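Side-chain contacts in protein Niban 2 (Homo sapiens, PDB 7CTP), which may suppress apoptosis and promote melanoma cell invasion, with cadherin binding and transcription coactivator activity: residues G36-N41 against G205-D210; H45-T50 against V303-M308. One frame throughout, in Å; residues are numbered along the deposited sequence.

In the fold
From the N terminus the chain first forms helix 10-48. Residues 36-41 lie near its C-terminal end, and 45-50 run over that end into the following turn. The PH domain follows, and later helices return to this one in both contacts. In contact 1, helix 204-218 returns with 205-210 against 36-41. This closes a span of 163 residues that takes in the PH domain. In contact 2, helix 260-337 brings 303-308 to 45-50, closing a span of 252 residues. The segments alternate along the chain, so the two closures cross. The centres of contacts 1 and 2 are about 15 Å apart. They also touch: F40 packs on M308 and I304, and L39 on I304.

Contact 1 of 2, residues G36-N41 against G205-D210; sequences GVALFN and GPAFTD
A close helix-helix packing through small side chains joins A38 of helix 10-48 to A207 and P206 of helix 204-218. The methyl of A38 points at the other helix. A38 CB lies 3.8 Å from A207 CB and 3.9 Å from A207 N, so it sits against the backbone as well as the methyl. At the margin, A38 CB comes within 4.4 Å of P206 CB, a looser approach to the pyrrolidine ring. The CA atoms of A38 and A207 are 5.4 Å apart. Such a short spacing is possible because neither residue carries more than a methyl group. No hydrogen bond joins the two segments.

A207 CB is also packed against Y31 and Y35, further back on helix 10-48. P206 lies in the first turn of its helix, where its lack of an N-H costs no backbone bond. In that turn G205 O accepts from T209 N at 3.0 Å and from T209 OG1 at 3.2 Å. The OG1 bond uses a chi1 of 58°, which folds the hydroxyl back to the preceding turn. This donor stands 35° off the carbonyl plane. One turn on, D210 OD1 forms a salt bridge with R213.

F208 packs on F27 of helix 10-48, so it reinforces this pair of helices. It also makes an edge-to-face contact with F286 and lies beside I235 and L236 of helix 232-252. The arrangement is typical of a close helix-helix packing made by small alanine side chains. Here it lies between the N-terminal helix 10-48 and helix 204-218, which come before and after the PH domain in the sequence of this Niban family member.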
loop_
_atom_site.group_PDB
_atom_site.type_symbol
_atom_site.label_atom_id
_atom_site.label_comp_id
_atom_site.label_asym_id
_atom_site.label_seq_id
_atom_site.Cartn_x
_atom_site.Cartn_y
_atom_site.Cartn_z
ATOM N N GLY A 36 -9.052 19.710 6.175
ATOM C CA GLY A 36 -9.220 20.299 7.492
ATOM C C GLY A 36 -9.761 19.322 8.519
ATOM O O GLY A 36 -9.509 19.474 9.719
ATOM N N VAL A 37 -10.524 18.327 8.069
ATOM C CA VAL A 37 -11.016 17.299 8.981
ATOM C C VAL A 37 -9.856 16.438 9.461
ATOM O O VAL A 37 -9.718 16.155 10.656
ATOM C CB VAL A 37 -12.107 16.450 8.297
ATOM C CG1 VAL A 37 -12.513 15.268 9.193
ATOM C CG2 VAL A 37 -13.327 17.302 7.923
ATOM N N ALA A 38 -8.993 16.019 8.530
ATOM C CA ALA A 38 -7.808 15.255 8.900
ATOM C C ALA A 38 -6.915 16.046 9.846
ATOM O O ALA A 38 -6.339 15.481 10.788
ATOM C CB ALA A 38 -7.027 14.853 7.650
ATOM N N LEU A 39 -6.771 17.352 9.593
ATOM C CA LEU A 39 -5.970 18.206 10.466
ATOM C C LEU A 39 -6.576 18.275 11.861
ATOM O O LEU A 39 -5.869 18.125 12.867
ATOM C CB LEU A 39 -5.855 19.606 9.862
ATOM C CG LEU A 39 -5.050 20.634 10.669
ATOM C CD1 LEU A 39 -3.592 20.210 10.754
ATOM C CD2 LEU A 39 -5.171 22.006 10.012
ATOM N N PHE A 40 -7.889 18.491 11.941
ATOM C CA PHE A 40 -8.543 18.537 13.246
ATOM C C PHE A 40 -8.368 17.224 14.005
ATOM O O PHE A 40 -8.077 17.223 15.208
ATOM C CB PHE A 40 -10.027 18.856 13.092
ATOM C CG PHE A 40 -10.780 18.751 14.380
ATOM C CD1 PHE A 40 -10.720 19.775 15.310
ATOM C CD2 PHE A 40 -11.510 17.610 14.684
ATOM C CE1 PHE A 40 -11.396 19.674 16.512
ATOM C CE2 PHE A 40 -12.187 17.508 15.889
ATOM C CZ PHE A 40 -12.133 18.548 16.799
ATOM N N ASN A 41 -8.566 16.088 13.327
ATOM C CA ASN A 41 -8.472 14.804 14.027
ATOM C C ASN A 41 -7.064 14.563 14.557
ATOM O O ASN A 41 -6.884 14.047 15.671
ATOM C CB ASN A 41 -8.892 13.656 13.107
ATOM C CG ASN A 41 -10.378 13.671 12.793
ATOM O OD1 ASN A 41 -11.190 14.163 13.580
ATOM N ND2 ASN A 41 -10.740 13.117 11.641
ATOM N N GLY A 205 -1.660 12.157 4.405
ATOM C CA GLY A 205 -2.011 10.790 4.089
ATOM C C GLY A 205 -3.483 10.479 4.278
ATOM O O GLY A 205 -4.177 10.081 3.336
ATOM N N PRO A 206 -3.988 10.643 5.509
ATOM C CA PRO A 206 -5.422 10.398 5.741
ATOM C C PRO A 206 -6.341 11.277 4.910
ATOM O O PRO A 206 -7.391 10.808 4.462
ATOM C CB PRO A 206 -5.583 10.681 7.247
ATOM C CG PRO A 206 -4.237 10.418 7.817
ATOM C CD PRO A 206 -3.256 10.870 6.770
ATOM N N ALA A 207 -5.992 12.550 4.704
ATOM C CA ALA A 207 -6.836 13.409 3.878
ATOM C C ALA A 207 -6.921 12.856 2.464
ATOM O O ALA A 207 -7.998 12.805 1.864
ATOM C CB ALA A 207 -6.308 14.840 3.868
ATOM N N PHE A 208 -5.785 12.412 1.925
ATOM C CA PHE A 208 -5.787 11.903 0.560
ATOM C C PHE A 208 -6.577 10.604 0.454
ATOM O O PHE A 208 -7.436 10.456 -0.425
ATOM C CB PHE A 208 -4.356 11.709 0.066
ATOM C CG PHE A 208 -4.286 11.230 -1.349
ATOM C CD1 PHE A 208 -4.386 12.122 -2.405
ATOM C CD2 PHE A 208 -4.168 9.880 -1.622
ATOM C CE1 PHE A 208 -4.338 11.666 -3.722
ATOM C CE2 PHE A 208 -4.134 9.424 -2.930
ATOM C CZ PHE A 208 -4.217 10.318 -3.976
ATOM N N THR A 209 -6.298 9.639 1.330
ATOM C CA THR A 209 -6.941 8.342 1.147
ATOM C C THR A 209 -8.431 8.406 1.471
ATOM O O THR A 209 -9.238 7.725 0.829
ATOM C CB THR A 209 -6.229 7.276 1.975
ATOM O OG1 THR A 209 -6.255 7.655 3.352
ATOM C CG2 THR A 209 -4.790 7.165 1.538
ATOM N N ASP A 210 -8.823 9.230 2.452
ATOM C CA ASP A 210 -10.245 9.441 2.700
ATOM C C ASP A 210 -10.912 10.152 1.530
ATOM O O ASP A 210 -12.047 9.827 1.173
ATOM C CB ASP A 210 -10.463 10.231 3.994
ATOM C CG ASP A 210 -10.220 9.397 5.244
ATOM O OD1 ASP A 210 -10.441 8.167 5.201
ATOM O OD2 ASP A 210 -9.797 9.977 6.269
#

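Contact 2 of 2, residues H45-T50 against V303-M308; sequences HEIEGT and VIRTDM
I47 places CG1 beside its backbone N and opposite the carbonyl carbon (chi1 -74°), then runs straight on to CD1. M308 starts with CG anti to the backbone N, then bends at chi2 and again at chi3 (71°), which swings its methyl CE round to I47. The contact joins the C-terminal turn of helix 10-48, closed by a Schellman motif, to helix 260-337.

I47 and M308 meet tip to tip, with CD1 of I47 3.8 Å from CE of M308. R305 comes from the other helix at a slant across I47. Its chain bends at chi3, and R305 NH2 ends 3.9 Å from I47 CD1. The aliphatic part of R305 joins in: R305 CG is 4.0 Å from I47 CD1. One isoleucine methyl is thus touched by a thioether methyl, an arginine methylene and a guanidinium nitrogen. No hydrogen bond crosses between the segments.

M308 is buried and also rests on F40, whereas I47 and R305 lie at the surface. R305 NH1 is hydrogen-bonded to a glycerol, probably from the crystallisation liquor. E46 OE1 is 6.5 Å from R305 NH2, too far for a salt bridge. E46 instead pairs through OE2 with K202.

G49, with positive phi, is the C-prime residue of the Schellman motif. T50 N bonds to H45 O at 2.9 Å, and G49 N to E46 O at 3.1 Å. A side-chain bond spans the same turn: H45 ND1 and T50 OG1 are 3.0 Å apart, nearly straight at 168°, with the hydroxyl in the plane of the imidazole at its edge.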
loop_
_atom_site.group_PDB
_atom_site.type_symbol
_atom_site.label_atom_id
_atom_site.label_comp_id
_atom_site.label_asym_id
_atom_site.label_seq_id
_atom_site.Cartn_x
_atom_site.Cartn_y
_atom_site.Cartn_z
ATOM N N HIS A 45 -5.917 14.439 18.613
ATOM C CA HIS A 45 -5.164 13.339 19.209
ATOM C C HIS A 45 -3.940 13.853 19.957
ATOM O O HIS A 45 -3.668 13.435 21.088
ATOM C CB HIS A 45 -4.751 12.334 18.131
ATOM C CG HIS A 45 -5.834 11.374 17.753
ATOM N ND1 HIS A 45 -6.597 10.705 18.686
ATOM C CD2 HIS A 45 -6.284 10.972 16.540
ATOM C CE1 HIS A 45 -7.472 9.933 18.065
ATOM N NE2 HIS A 45 -7.302 10.076 16.762
ATOM N N GLU A 46 -3.189 14.770 19.340
ATOM C CA GLU A 46 -1.974 15.281 19.968
ATOM C C GLU A 46 -2.304 16.081 21.221
ATOM O O GLU A 46 -1.721 15.854 22.289
ATOM C CB GLU A 46 -1.185 16.134 18.974
ATOM C CG GLU A 46 -0.617 15.338 17.806
ATOM C CD GLU A 46 -0.030 16.217 16.715
ATOM O OE1 GLU A 46 -0.638 17.258 16.393
ATOM O OE2 GLU A 46 1.037 15.861 16.175
ATOM N N ILE A 47 -3.268 16.998 21.113
ATOM C CA ILE A 47 -3.566 17.922 22.204
ATOM C C ILE A 47 -4.193 17.187 23.382
ATOM O O ILE A 47 -3.903 17.491 24.550
ATOM C CB ILE A 47 -4.468 19.059 21.689
ATOM C CG1 ILE A 47 -3.660 20.025 20.820
ATOM C CG2 ILE A 47 -5.131 19.791 22.847
ATOM C CD1 ILE A 47 -4.512 20.987 20.026
ATOM N N GLU A 48 -5.057 16.215 23.104
ATOM C CA GLU A 48 -5.662 15.424 24.165
ATOM C C GLU A 48 -4.783 14.262 24.606
ATOM O O GLU A 48 -5.107 13.600 25.598
ATOM C CB GLU A 48 -7.036 14.912 23.718
ATOM C CG GLU A 48 -8.077 16.029 23.559
ATOM C CD GLU A 48 -9.485 15.521 23.295
ATOM O OE1 GLU A 48 -10.445 16.272 23.573
ATOM O OE2 GLU A 48 -9.636 14.384 22.809
ATOM N N GLY A 49 -3.677 14.020 23.912
ATOM C CA GLY A 49 -2.773 12.945 24.275
ATOM C C GLY A 49 -3.319 11.553 24.036
ATOM O O GLY A 49 -2.962 10.620 24.765
ATOM N N THR A 50 -4.170 11.383 23.024
ATOM C CA THR A 50 -4.818 10.103 22.765
ATOM C C THR A 50 -4.305 9.418 21.504
ATOM O O THR A 50 -4.992 8.555 20.949
ATOM C CB THR A 50 -6.332 10.289 22.683
ATOM O OG1 THR A 50 -6.643 11.257 21.670
ATOM C CG2 THR A 50 -6.874 10.766 24.020
ATOM N N VAL A 303 -7.085 28.179 14.573
ATOM C CA VAL A 303 -8.512 28.103 14.876
ATOM C C VAL A 303 -8.829 26.813 15.630
ATOM O O VAL A 303 -9.582 26.820 16.613
ATOM C CB VAL A 303 -9.348 28.230 13.590
ATOM C CG1 VAL A 303 -10.814 27.967 13.896
ATOM C CG2 VAL A 303 -9.151 29.621 12.955
ATOM N N ILE A 304 -8.260 25.688 15.179
ATOM C CA ILE A 304 -8.493 24.403 15.846
ATOM C C ILE A 304 -8.018 24.447 17.294
ATOM O O ILE A 304 -8.706 23.969 18.208
ATOM C CB ILE A 304 -7.801 23.263 15.076
ATOM C CG1 ILE A 304 -8.531 22.983 13.763
ATOM C CG2 ILE A 304 -7.705 22.002 15.949
ATOM C CD1 ILE A 304 -7.677 22.233 12.731
ATOM N N ARG A 305 -6.821 24.998 17.522
ATOM C CA ARG A 305 -6.262 25.026 18.869
ATOM C C ARG A 305 -7.096 25.914 19.782
ATOM O O ARG A 305 -7.361 25.555 20.935
ATOM C CB ARG A 305 -4.809 25.510 18.822
ATOM C CG ARG A 305 -3.933 24.987 19.949
ATOM C CD ARG A 305 -2.519 25.570 19.847
ATOM N NE ARG A 305 -1.832 25.214 18.603
ATOM C CZ ARG A 305 -1.257 24.037 18.370
ATOM N NH1 ARG A 305 -0.634 23.818 17.220
ATOM N NH2 ARG A 305 -1.300 23.074 19.287
ATOM N N THR A 306 -7.527 27.068 19.272
ATOM C CA THR A 306 -8.315 28.003 20.071
ATOM C C THR A 306 -9.720 27.470 20.341
ATOM O O THR A 306 -10.228 27.560 21.469
ATOM C CB THR A 306 -8.395 29.351 19.356
ATOM O OG1 THR A 306 -7.071 29.864 19.169
ATOM C CG2 THR A 306 -9.212 30.344 20.168
ATOM N N ASP A 307 -10.369 26.923 19.315
ATOM C CA ASP A 307 -11.785 26.593 19.371
ATOM C C ASP A 307 -12.050 25.109 19.576
ATOM O O ASP A 307 -13.199 24.682 19.443
ATOM C CB ASP A 307 -12.489 27.065 18.099
ATOM C CG ASP A 307 -12.596 28.577 18.019
ATOM O OD1 ASP A 307 -12.532 29.233 19.083
ATOM O OD2 ASP A 307 -12.738 29.104 16.895
ATOM N N MET A 308 -11.017 24.333 19.916
ATOM C CA MET A 308 -11.098 22.884 20.071
ATOM C C MET A 308 -12.363 22.412 20.783
ATOM O O MET A 308 -13.114 21.583 20.258
ATOM C CB MET A 308 -9.854 22.401 20.823
ATOM C CG MET A 308 -9.859 20.923 21.154
ATOM S SD MET A 308 -9.791 19.895 19.674
ATOM C CE MET A 308 -8.104 20.195 19.133
#